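Local coordinates for protein Agap007691-pb (Anopheles gambiae, PDB 5C98) that is of unknown function but belongs to the serpin family, whose members generally inhibit serine proteases, at residues A[33-38]-A[249-254]; A[193-198]-A[352-357]; A[223-228]-A[243-248]; A[281-286]-A[370-375]. All coordinates share one frame; numbering follows the deposited sequence.

Interaction 1: residues A[33-38]-A[249-254]; sequences YDEKCN and ELRQIV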
# COMPACT_ATOMS: atom_id res chain seq x y z
N TYR A 33 -6.51 7.74 6.27
CA TYR A 33 -6.75 7.09 7.55
C TYR A 33 -8.13 7.44 8.05
O TYR A 33 -8.55 8.59 8.01
CB TYR A 33 -5.72 7.55 8.57
CG TYR A 33 -5.99 7.15 9.99
CD1 TYR A 33 -5.88 5.83 10.39
CD2 TYR A 33 -6.30 8.10 10.95
CE1 TYR A 33 -6.11 5.47 11.70
CE2 TYR A 33 -6.51 7.76 12.25
CZ TYR A 33 -6.40 6.44 12.65
OH TYR A 33 -6.62 6.12 13.97
N ASP A 34 -8.83 6.42 8.54
CA ASP A 34 -10.12 6.57 9.20
C ASP A 34 -10.01 5.75 10.48
O ASP A 34 -9.80 4.53 10.42
CB ASP A 34 -11.23 6.05 8.29
CG ASP A 34 -12.62 6.13 8.92
OD1 ASP A 34 -12.78 6.22 10.17
OD2 ASP A 34 -13.58 6.09 8.13
N GLU A 35 -10.07 6.42 11.63
CA GLU A 35 -9.80 5.74 12.89
C GLU A 35 -10.76 4.57 13.13
O GLU A 35 -10.43 3.68 13.91
CB GLU A 35 -9.77 6.70 14.09
CG GLU A 35 -11.10 7.32 14.45
CD GLU A 35 -11.01 8.29 15.63
OE1 GLU A 35 -9.91 8.48 16.21
OE2 GLU A 35 -12.05 8.85 15.99
N LYS A 36 -11.91 4.56 12.45
CA LYS A 36 -12.91 3.51 12.64
C LYS A 36 -12.65 2.26 11.81
O LYS A 36 -13.32 1.25 12.04
CB LYS A 36 -14.29 4.09 12.30
CG LYS A 36 -14.67 5.21 13.24
N CYS A 37 -11.67 2.28 10.91
CA CYS A 37 -11.44 1.23 9.93
C CYS A 37 -10.01 0.74 9.99
O CYS A 37 -9.11 1.44 10.46
CB CYS A 37 -11.63 1.76 8.51
SG CYS A 37 -13.24 2.52 8.24
N ASN A 38 -9.79 -0.47 9.47
CA ASN A 38 -8.45 -0.96 9.21
C ASN A 38 -8.04 -0.51 7.82
O ASN A 38 -8.89 -0.25 6.97
CB ASN A 38 -8.37 -2.48 9.35
CG ASN A 38 -8.67 -2.94 10.73
OD1 ASN A 38 -8.58 -2.17 11.67
ND2 ASN A 38 -9.07 -4.22 10.88
N GLU A 249 -4.45 8.67 21.64
CA GLU A 249 -5.21 8.08 20.55
C GLU A 249 -4.29 7.78 19.37
O GLU A 249 -3.35 8.53 19.09
CB GLU A 249 -6.25 9.10 20.07
CG GLU A 249 -7.35 9.45 21.05
CD GLU A 249 -8.35 8.34 21.20
OE1 GLU A 249 -8.66 7.69 20.17
OE2 GLU A 249 -8.80 8.11 22.33
N LEU A 250 -4.56 6.69 18.66
CA LEU A 250 -3.81 6.38 17.46
C LEU A 250 -3.86 7.52 16.46
O LEU A 250 -2.87 7.82 15.82
CB LEU A 250 -4.28 5.07 16.85
CG LEU A 250 -3.54 4.68 15.57
CD1 LEU A 250 -2.04 4.47 15.81
CD2 LEU A 250 -4.15 3.42 14.96
N ARG A 251 -5.00 8.22 16.36
CA ARG A 251 -5.10 9.32 15.40
C ARG A 251 -4.02 10.36 15.64
O ARG A 251 -3.52 10.98 14.69
CB ARG A 251 -6.46 9.98 15.50
CG ARG A 251 -6.75 11.00 14.44
CD ARG A 251 -8.14 11.59 14.65
NE ARG A 251 -8.20 12.34 15.90
CZ ARG A 251 -8.61 11.87 17.07
NH1 ARG A 251 -9.03 10.61 17.20
NH2 ARG A 251 -8.61 12.66 18.14
N GLN A 252 -3.62 10.57 16.90
CA GLN A 252 -2.57 11.55 17.17
C GLN A 252 -1.24 11.12 16.57
O GLN A 252 -0.49 11.94 16.03
CB GLN A 252 -2.43 11.76 18.68
CG GLN A 252 -1.50 12.89 19.04
CD GLN A 252 -1.26 13.00 20.53
OE1 GLN A 252 -2.19 12.89 21.33
NE2 GLN A 252 -0.01 13.21 20.91
N ILE A 253 -0.91 9.83 16.66
CA ILE A 253 0.33 9.33 16.07
C ILE A 253 0.25 9.45 14.55
O ILE A 253 1.19 9.90 13.89
CB ILE A 253 0.57 7.87 16.50
CG1 ILE A 253 1.17 7.77 17.92
CG2 ILE A 253 1.55 7.16 15.55
CD1 ILE A 253 0.35 8.31 19.03
N VAL A 254 -0.86 9.01 13.97
CA VAL A 254 -0.99 8.99 12.52
C VAL A 254 -0.87 10.41 11.97
O VAL A 254 -0.19 10.64 10.96
CB VAL A 254 -2.34 8.39 12.11
CG1 VAL A 254 -2.61 8.61 10.60
CG2 VAL A 254 -2.39 6.94 12.45
O HOH W 1 -7.70 7.27 17.47
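Tyr-33 and Glu-35, in the loop that leaves helix 15-32 through a type I turn from Asp-34 to Cys-37, meet the N-terminal part of helix 250-256. A chi1 of 170° carries the Tyr-33 ring beside its own carbonyl carbon and lays it against Val-254 and Arg-251. Val-254 CG2 sits almost centrally over one ring face, 4.0 Å from the centroid of Tyr-33 and 8° off its normal, a CH-pi contact; Val-254 CG1 reaches Tyr-33 CG at 3.7 Å. Glu-35 N lies over the opposite face, toward its rim, while Arg-251 CG lies in plane at the ring edge and Leu-250 CG lies against the hydroxyl oxygen, Tyr-33 OH. Glu-35 forms a salt bridge with Arg-251 at the guanidinium edge. Arg-251 NH1 to Glu-35 OE1 is modelled at 2.5 Å, too short to be trusted, and the hydrogen bond is weak (127° at the hydrogen). Carboxylate and guanidinium planes stand nearly perpendicular, so the pair is not a flat two-pronged one. A water gives hydrogen bonds to Glu-35 OE1 (2.8 Å) and Glu-249 OE1 (2.9 Å) and accepts one from Arg-251 N. Glu-249 holds the N-cap position. Two carboxylates, Glu-35 and Glu-249, their OE1 atoms 4.2 Å apart, thus share a water at the start of a helix; the helix end and Arg-251 probably offset their mutual repulsion.

Interaction 2: residues A[193-198]-A[352-357]; sequences ELFQFI and RPFMFL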
# COMPACT_ATOMS: atom_id res chain seq x y z
N GLU A 193 -7.02 -13.12 23.90
CA GLU A 193 -6.78 -12.01 24.79
C GLU A 193 -7.55 -10.79 24.30
O GLU A 193 -7.79 -10.62 23.10
CB GLU A 193 -5.28 -11.68 24.90
CG GLU A 193 -4.45 -12.84 25.41
CD GLU A 193 -3.02 -12.47 25.78
OE1 GLU A 193 -2.76 -11.30 26.13
OE2 GLU A 193 -2.15 -13.37 25.73
N LEU A 194 -7.88 -9.93 25.25
CA LEU A 194 -8.56 -8.70 24.91
C LEU A 194 -7.71 -7.86 23.96
O LEU A 194 -6.48 -7.75 24.11
CB LEU A 194 -8.84 -7.92 26.20
CG LEU A 194 -9.54 -6.58 26.04
CD1 LEU A 194 -10.41 -6.33 27.28
CD2 LEU A 194 -8.54 -5.45 25.86
N PHE A 195 -8.36 -7.26 22.98
CA PHE A 195 -7.75 -6.19 22.18
C PHE A 195 -8.73 -5.04 22.18
O PHE A 195 -9.93 -5.25 21.98
CB PHE A 195 -7.47 -6.66 20.74
CG PHE A 195 -6.73 -5.66 19.90
CD1 PHE A 195 -7.42 -4.70 19.21
CD2 PHE A 195 -5.35 -5.69 19.80
CE1 PHE A 195 -6.76 -3.76 18.45
CE2 PHE A 195 -4.69 -4.75 19.04
CZ PHE A 195 -5.38 -3.81 18.37
N GLN A 196 -8.25 -3.83 22.42
CA GLN A 196 -9.13 -2.67 22.62
C GLN A 196 -9.53 -2.10 21.26
O GLN A 196 -9.14 -1.00 20.88
CB GLN A 196 -8.46 -1.60 23.49
CG GLN A 196 -8.12 -2.02 24.90
CD GLN A 196 -7.83 -0.84 25.83
OE1 GLN A 196 -7.85 0.34 25.44
NE2 GLN A 196 -7.59 -1.16 27.10
N PHE A 197 -10.36 -2.85 20.54
CA PHE A 197 -10.82 -2.40 19.24
C PHE A 197 -11.68 -1.16 19.40
O PHE A 197 -12.44 -1.03 20.37
CB PHE A 197 -11.66 -3.47 18.57
CG PHE A 197 -10.89 -4.71 18.18
CD1 PHE A 197 -10.09 -4.72 17.04
CD2 PHE A 197 -11.01 -5.87 18.90
CE1 PHE A 197 -9.41 -5.86 16.67
CE2 PHE A 197 -10.35 -7.01 18.51
CZ PHE A 197 -9.55 -7.01 17.40
N ILE A 198 -11.60 -0.25 18.43
CA ILE A 198 -12.38 0.98 18.50
C ILE A 198 -13.88 0.68 18.54
O ILE A 198 -14.63 1.38 19.22
CB ILE A 198 -11.99 1.95 17.36
CG1 ILE A 198 -12.61 3.34 17.59
CG2 ILE A 198 -12.41 1.41 16.00
CD1 ILE A 198 -11.96 4.42 16.77
N ARG A 352 -4.01 -2.55 21.77
CA ARG A 352 -4.81 -1.40 21.41
C ARG A 352 -4.38 -0.98 20.02
O ARG A 352 -3.35 -1.45 19.52
CB ARG A 352 -4.63 -0.24 22.40
CG ARG A 352 -3.26 0.05 22.79
CD ARG A 352 -3.28 0.95 24.05
NE ARG A 352 -1.96 1.50 24.29
CZ ARG A 352 -0.97 0.82 24.87
NH1 ARG A 352 -1.17 -0.42 25.33
NH2 ARG A 352 0.20 1.38 25.04
N PRO A 353 -5.17 -0.16 19.34
CA PRO A 353 -4.91 0.15 17.93
C PRO A 353 -3.51 0.64 17.69
O PRO A 353 -2.96 1.45 18.45
CB PRO A 353 -5.94 1.23 17.61
CG PRO A 353 -7.10 0.86 18.52
CD PRO A 353 -6.45 0.42 19.80
N PHE A 354 -2.93 0.18 16.58
CA PHE A 354 -1.56 0.51 16.25
C PHE A 354 -1.44 0.79 14.76
O PHE A 354 -2.29 0.39 13.96
CB PHE A 354 -0.58 -0.60 16.70
CG PHE A 354 -0.86 -1.96 16.10
CD1 PHE A 354 -0.37 -2.33 14.87
CD2 PHE A 354 -1.60 -2.89 16.81
CE1 PHE A 354 -0.64 -3.62 14.36
CE2 PHE A 354 -1.88 -4.16 16.31
CZ PHE A 354 -1.38 -4.53 15.09
N MET A 355 -0.37 1.48 14.41
CA MET A 355 0.01 1.75 13.03
C MET A 355 1.20 0.86 12.68
O MET A 355 2.04 0.54 13.54
CB MET A 355 0.41 3.24 12.88
CG MET A 355 0.97 3.64 11.53
SD MET A 355 1.27 5.44 11.59
CE MET A 355 1.90 5.69 9.93
N PHE A 356 1.28 0.47 11.41
CA PHE A 356 2.42 -0.31 10.94
C PHE A 356 2.96 0.29 9.64
O PHE A 356 2.23 0.90 8.86
CB PHE A 356 2.05 -1.80 10.76
CG PHE A 356 0.96 -2.05 9.77
CD1 PHE A 356 1.22 -2.13 8.42
CD2 PHE A 356 -0.34 -2.24 10.22
CE1 PHE A 356 0.18 -2.37 7.51
CE2 PHE A 356 -1.36 -2.49 9.32
CZ PHE A 356 -1.11 -2.55 7.98
N LEU A 357 4.26 0.11 9.43
CA LEU A 357 4.94 0.55 8.21
C LEU A 357 5.82 -0.59 7.74
O LEU A 357 6.67 -1.08 8.50
CB LEU A 357 5.82 1.79 8.45
CG LEU A 357 5.06 2.99 9.00
CD1 LEU A 357 5.07 2.97 10.54
CD2 LEU A 357 5.67 4.23 8.50
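Phe-195 swings its ring out on the side away from its backbone N (chi1 -175°), and Phe-354 places CG between its backbone N and carbonyl carbon (chi1 58°); these rotations bring the edge of the Phe-354 ring to Phe-195, whose ring lies against the Arg-352 to Pro-353 peptide. The contact joins the chain just after strand 191-194, which pairs with strand 204-219, to the start of strand 354-360, in what serpins call sheets C and B. No hydrogen bond crosses between the segments, and carbon and backbone contacts carry the join. Phe-195 CZ lies 3.3 Å from Arg-352 O, and Phe-195 CE1 comes within 4.4 Å of Pro-353 CD. Phe-195 CE2 touches Phe-354 CE2 at 4.0 Å, arriving near the plane of the Phe-354 ring at its edge. Each ring has a further aromatic neighbour, both edge-to-face: Phe-372 for Phe-195 and Phe-281 for Phe-354. Gln-196 is the centre of an inverse gamma turn, with a weak bond from Phe-197 N to Phe-195 O (2.8 Å). The turn presents Gln-196 O to the proline, 3.2 Å from Pro-353 CD, and folds Phe-197 back so that Phe-195 CD1 stands over the centre of its ring. Arg-352 directs its CB away from the other segment, and its NH2 is hydrogen-bonded to Pro-244 O. The backbone N of Arg-352, by contrast, lies over a face of the Phe-195 ring, 3.6 Å from Phe-195 CE2.

Interaction 3: residues A[223-228]-A[243-248]; sequences RCKVVD and LPYDGT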
# COMPACT_ATOMS: atom_id res chain seq x y z
N ARG A 223 4.77 9.97 21.27
CA ARG A 223 3.95 9.32 22.28
C ARG A 223 3.64 7.87 21.90
O ARG A 223 2.49 7.44 21.94
CB ARG A 223 2.65 10.07 22.60
CG ARG A 223 2.77 11.57 22.76
CD ARG A 223 3.64 11.92 23.92
NE ARG A 223 3.08 11.61 25.23
CZ ARG A 223 3.82 11.49 26.33
NH1 ARG A 223 5.14 11.67 26.27
NH2 ARG A 223 3.24 11.19 27.48
N CYS A 224 4.67 7.11 21.56
CA CYS A 224 4.46 5.71 21.23
C CYS A 224 5.69 4.87 21.56
O CYS A 224 6.82 5.38 21.58
CB CYS A 224 4.03 5.52 19.78
SG CYS A 224 5.30 6.05 18.59
N LYS A 225 5.45 3.59 21.80
CA LYS A 225 6.49 2.57 21.76
C LYS A 225 6.66 2.09 20.32
O LYS A 225 5.72 2.13 19.52
CB LYS A 225 6.07 1.38 22.61
CG LYS A 225 6.09 1.59 24.09
CD LYS A 225 5.76 0.31 24.84
CE LYS A 225 5.86 0.51 26.31
NZ LYS A 225 5.52 -0.72 27.07
N VAL A 226 7.87 1.64 19.99
CA VAL A 226 8.20 1.20 18.64
C VAL A 226 8.94 -0.11 18.71
O VAL A 226 9.89 -0.25 19.49
CB VAL A 226 9.09 2.24 17.94
CG1 VAL A 226 9.32 1.87 16.52
CG2 VAL A 226 8.47 3.62 18.06
N VAL A 227 8.56 -1.07 17.88
CA VAL A 227 9.38 -2.23 17.61
C VAL A 227 9.47 -2.40 16.10
O VAL A 227 8.53 -2.11 15.37
CB VAL A 227 8.82 -3.53 18.24
CG1 VAL A 227 8.92 -3.52 19.76
CG2 VAL A 227 7.40 -3.83 17.74
N ASP A 228 10.62 -2.84 15.63
CA ASP A 228 10.80 -3.14 14.20
C ASP A 228 10.89 -4.66 14.09
O ASP A 228 11.86 -5.27 14.55
CB ASP A 228 12.04 -2.45 13.65
CG ASP A 228 11.92 -2.11 12.17
OD1 ASP A 228 11.01 -2.64 11.49
OD2 ASP A 228 12.75 -1.30 11.69
N LEU A 243 2.92 1.77 18.65
CA LEU A 243 1.86 1.53 19.61
C LEU A 243 1.73 2.75 20.51
O LEU A 243 2.63 3.02 21.32
CB LEU A 243 2.22 0.29 20.44
CG LEU A 243 1.27 -0.09 21.56
CD1 LEU A 243 -0.07 -0.55 21.03
CD2 LEU A 243 1.89 -1.20 22.43
N PRO A 244 0.66 3.51 20.40
CA PRO A 244 0.52 4.71 21.22
C PRO A 244 0.62 4.41 22.70
O PRO A 244 0.15 3.38 23.18
CB PRO A 244 -0.88 5.23 20.86
CG PRO A 244 -1.14 4.69 19.48
CD PRO A 244 -0.48 3.33 19.47
N TYR A 245 1.23 5.33 23.44
CA TYR A 245 1.20 5.21 24.89
C TYR A 245 -0.24 5.23 25.37
O TYR A 245 -1.14 5.76 24.71
CB TYR A 245 1.89 6.42 25.52
CG TYR A 245 3.40 6.53 25.30
CD1 TYR A 245 4.14 5.44 24.91
CD2 TYR A 245 4.06 7.71 25.57
CE1 TYR A 245 5.52 5.53 24.74
CE2 TYR A 245 5.41 7.82 25.41
CZ TYR A 245 6.14 6.72 25.01
OH TYR A 245 7.52 6.82 24.84
N ASP A 246 -0.48 4.67 26.56
CA ASP A 246 -1.77 4.84 27.21
C ASP A 246 -2.12 6.32 27.30
O ASP A 246 -1.25 7.17 27.47
CB ASP A 246 -1.73 4.25 28.61
CG ASP A 246 -1.72 2.75 28.59
OD1 ASP A 246 -2.73 2.16 28.15
OD2 ASP A 246 -0.69 2.15 28.96
N GLY A 247 -3.41 6.61 27.18
CA GLY A 247 -3.90 7.98 27.19
C GLY A 247 -3.69 8.74 25.91
O GLY A 247 -3.92 9.96 25.88
N THR A 248 -3.23 8.08 24.85
CA THR A 248 -3.00 8.72 23.56
C THR A 248 -3.74 7.94 22.50
O THR A 248 -3.66 6.71 22.45
CB THR A 248 -1.50 8.73 23.23
OG1 THR A 248 -0.78 9.33 24.30
CG2 THR A 248 -1.23 9.48 21.94
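Lys-225 and Leu-243 form an antiparallel hydrogen-bonded pair at the open end of the hairpin made by strands 224-230 and 237-244. Lys-225 N bonds to Leu-243 O at 2.9 Å, and Leu-243 N returns to Lys-225 O at 3.0 Å, almost straight. One residue along, Cys-224 and Pro-244 are a non-hydrogen-bonded pair, a position where proline costs this pairing no bond. The pairing is completed by Tyr-245 N to Arg-223 O (2.9 Å, 171°), the donor standing well above the carbonyl plane. Arg-223 and Cys-224 make a G1 bulge opposite the end of strand 204-219, and Arg-223 has the positive phi expected at its first position. Tyr-245 lays one ring face over the Arg-223 to Cys-224 peptide, with Tyr-245 CE1 3.3 Å from Cys-224 C. The Arg-223 chain folds back at chi2 and chi3, setting a guanidinium face against the ring's edge: Tyr-245 CD2 lies over its centre, 3.9 Å from Arg-223 CZ, and the planes are nearly perpendicular. Asn-220 backbone O accepts from Arg-223 NH1 and its OD1 is hydrogen-bonded to Tyr-245 OH, so one residue holds the polar ends of both side chains. Lys-225 CG packs on Tyr-245 CE1, while NZ goes on to Glu-347 O. Beyond the pairing, a type II turn from Tyr-245 to Thr-248, with Gly-247 at positive phi, carries the chain toward helix 250-256. The whole is an antiparallel hairpin of serpin sheet B, with a G1 bulge where strand 224-230 meets strand 204-219.

Interaction 4: residues A[281-286]-A[370-375]; sequences FFVREK and GNFSKY
Asn-371 opens the contact with its backbone, Asn-371 O lying 4.1 Å from Val-283 CG2. Its CB points away from 281-286, and ND2 is hydrogen-bonded to Cys-37 O and, at 2.9 Å, to Ser-373 OG, which lies in its amide plane. Phe-372 follows and carries most of the contact. With chi1 at -173° its ring extends toward Phe-281, whose CB sits over one face, 3.9 Å from the Phe-372 centroid. The two rings are oblique, centroids 4.9 Å apart and planes at 38°, and Phe-281 CD2 touches Phe-372 CD1 at 3.7 Å. Val-283 CG2 meets the Phe-372 ring at its edge, near the plane, 4.1 Å from Phe-372 CD1, and Phe-282 O borders Phe-372 CE1. Ser-373 N is hydrogen-bonded to Asn-38 OD1, as is Lys-374 N. The axes of 282-286 and 370-372 pass 8.3 Å apart at 126°. Segment 281-286, paired with strand 320-328, belongs to serpin sheet A and strand 366-372 to sheet B, so that the contact lies between the two; strand 366-372 is flanked by strands 354-360 and 39-41, with Leu-250 of helix 250-256 against Asn-371.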
# COMPACT_ATOMS: atom_id res chain seq x y z
N PHE A 281 -3.11 -11.21 13.09
CA PHE A 281 -4.01 -10.35 12.34
C PHE A 281 -3.65 -10.36 10.87
O PHE A 281 -2.55 -10.76 10.46
CB PHE A 281 -4.03 -8.88 12.86
CG PHE A 281 -2.85 -8.04 12.43
CD1 PHE A 281 -1.63 -8.09 13.10
CD2 PHE A 281 -2.94 -7.18 11.35
CE1 PHE A 281 -0.55 -7.34 12.71
CE2 PHE A 281 -1.84 -6.40 10.95
CZ PHE A 281 -0.65 -6.49 11.61
N PHE A 282 -4.61 -9.92 10.09
CA PHE A 282 -4.35 -9.56 8.71
C PHE A 282 -5.12 -8.28 8.42
O PHE A 282 -6.05 -7.90 9.15
CB PHE A 282 -4.77 -10.66 7.75
CG PHE A 282 -6.25 -10.76 7.58
CD1 PHE A 282 -7.03 -11.42 8.50
CD2 PHE A 282 -6.85 -10.16 6.48
CE1 PHE A 282 -8.39 -11.51 8.32
CE2 PHE A 282 -8.21 -10.22 6.30
CZ PHE A 282 -8.99 -10.91 7.24
N VAL A 283 -4.70 -7.62 7.34
CA VAL A 283 -5.44 -6.50 6.77
C VAL A 283 -5.49 -6.76 5.28
O VAL A 283 -4.46 -7.04 4.66
CB VAL A 283 -4.78 -5.14 7.08
CG1 VAL A 283 -5.49 -3.99 6.37
CG2 VAL A 283 -4.81 -4.88 8.56
N ARG A 284 -6.69 -6.75 4.72
CA ARG A 284 -6.88 -6.87 3.28
C ARG A 284 -7.90 -5.81 2.92
O ARG A 284 -9.08 -5.97 3.22
CB ARG A 284 -7.36 -8.25 2.90
CG ARG A 284 -7.43 -8.43 1.38
CD ARG A 284 -8.16 -9.66 0.97
NE ARG A 284 -7.36 -10.86 1.15
CZ ARG A 284 -7.58 -11.79 2.07
NH1 ARG A 284 -8.57 -11.67 2.95
NH2 ARG A 284 -6.79 -12.87 2.11
N GLU A 285 -7.45 -4.73 2.29
CA GLU A 285 -8.27 -3.53 2.19
C GLU A 285 -8.19 -2.93 0.79
O GLU A 285 -7.10 -2.71 0.26
CB GLU A 285 -7.85 -2.48 3.22
CG GLU A 285 -8.18 -2.84 4.69
CD GLU A 285 -9.65 -2.91 5.02
OE1 GLU A 285 -10.48 -2.27 4.34
OE2 GLU A 285 -9.99 -3.63 6.01
N LYS A 286 -9.36 -2.67 0.22
CA LYS A 286 -9.52 -1.98 -1.04
C LYS A 286 -9.67 -0.49 -0.76
O LYS A 286 -10.46 -0.10 0.10
CB LYS A 286 -10.78 -2.50 -1.74
CG LYS A 286 -11.09 -1.86 -3.08
CD LYS A 286 -12.24 -2.56 -3.80
CE LYS A 286 -13.56 -2.33 -3.12
NZ LYS A 286 -14.57 -3.30 -3.63
N GLY A 370 -0.30 1.21 7.20
CA GLY A 370 -1.67 0.93 7.57
C GLY A 370 -1.86 0.97 9.06
O GLY A 370 -0.99 1.42 9.81
N ASN A 371 -3.05 0.54 9.47
CA ASN A 371 -3.41 0.51 10.88
C ASN A 371 -4.32 -0.68 11.14
O ASN A 371 -5.02 -1.15 10.24
CB ASN A 371 -4.09 1.80 11.32
CG ASN A 371 -5.46 1.98 10.71
OD1 ASN A 371 -5.58 2.39 9.57
ND2 ASN A 371 -6.50 1.70 11.49
N PHE A 372 -4.27 -1.17 12.38
CA PHE A 372 -5.14 -2.22 12.86
C PHE A 372 -5.86 -1.69 14.09
O PHE A 372 -5.26 -1.50 15.15
CB PHE A 372 -4.33 -3.48 13.16
CG PHE A 372 -5.18 -4.65 13.51
CD1 PHE A 372 -5.91 -5.26 12.53
CD2 PHE A 372 -5.32 -5.08 14.82
CE1 PHE A 372 -6.76 -6.33 12.83
CE2 PHE A 372 -6.16 -6.15 15.12
CZ PHE A 372 -6.87 -6.75 14.15
N SER A 373 -7.16 -1.44 13.92
CA SER A 373 -7.99 -0.78 14.92
C SER A 373 -9.35 -1.43 15.13
O SER A 373 -9.93 -1.23 16.20
CB SER A 373 -8.25 0.66 14.49
OG SER A 373 -7.02 1.31 14.33
N LYS A 374 -9.90 -2.14 14.14
CA LYS A 374 -11.31 -2.52 14.08
C LYS A 374 -11.45 -4.03 14.14
O LYS A 374 -10.68 -4.78 13.51
CB LYS A 374 -11.92 -1.99 12.77
CG LYS A 374 -13.40 -2.33 12.63
CD LYS A 374 -14.00 -1.87 11.31
CE LYS A 374 -15.44 -2.31 11.19
NZ LYS A 374 -16.00 -1.98 9.85
N TYR A 375 -12.46 -4.47 14.91
CA TYR A 375 -12.81 -5.87 14.97
C TYR A 375 -13.75 -6.23 13.82
O TYR A 375 -14.84 -5.65 13.69
CB TYR A 375 -13.50 -6.20 16.29
CG TYR A 375 -13.93 -7.63 16.33
CD1 TYR A 375 -12.99 -8.65 16.23
CD2 TYR A 375 -15.25 -7.97 16.45
CE1 TYR A 375 -13.37 -9.98 16.25
CE2 TYR A 375 -15.65 -9.30 16.49
CZ TYR A 375 -14.71 -10.30 16.37
OH TYR A 375 -15.14 -11.62 16.41

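From the N terminus, 33-38 waits for 249-254, where interaction 1 closes the first long loop. Before that closure the chain passes 193-198, the first half of interaction 2, and the short hairpin of interaction 3, whose two segments fall wholly within the spans of interactions 1 and 2. Interactions 1 and 2 cross, since 352-357 comes only after 249-254. Segment 281-286 intervenes and finds its partner at 370-375, so interaction 4 crosses interaction 2 but follows interactions 1 and 3 in series. Together they tie the loop after helix 15-32, helix 250-256, the hairpin 224-244 and the chain after strand 191-194 to the C-terminal strands 354-360 and 366-372, with interaction 4 adding strand 270-287.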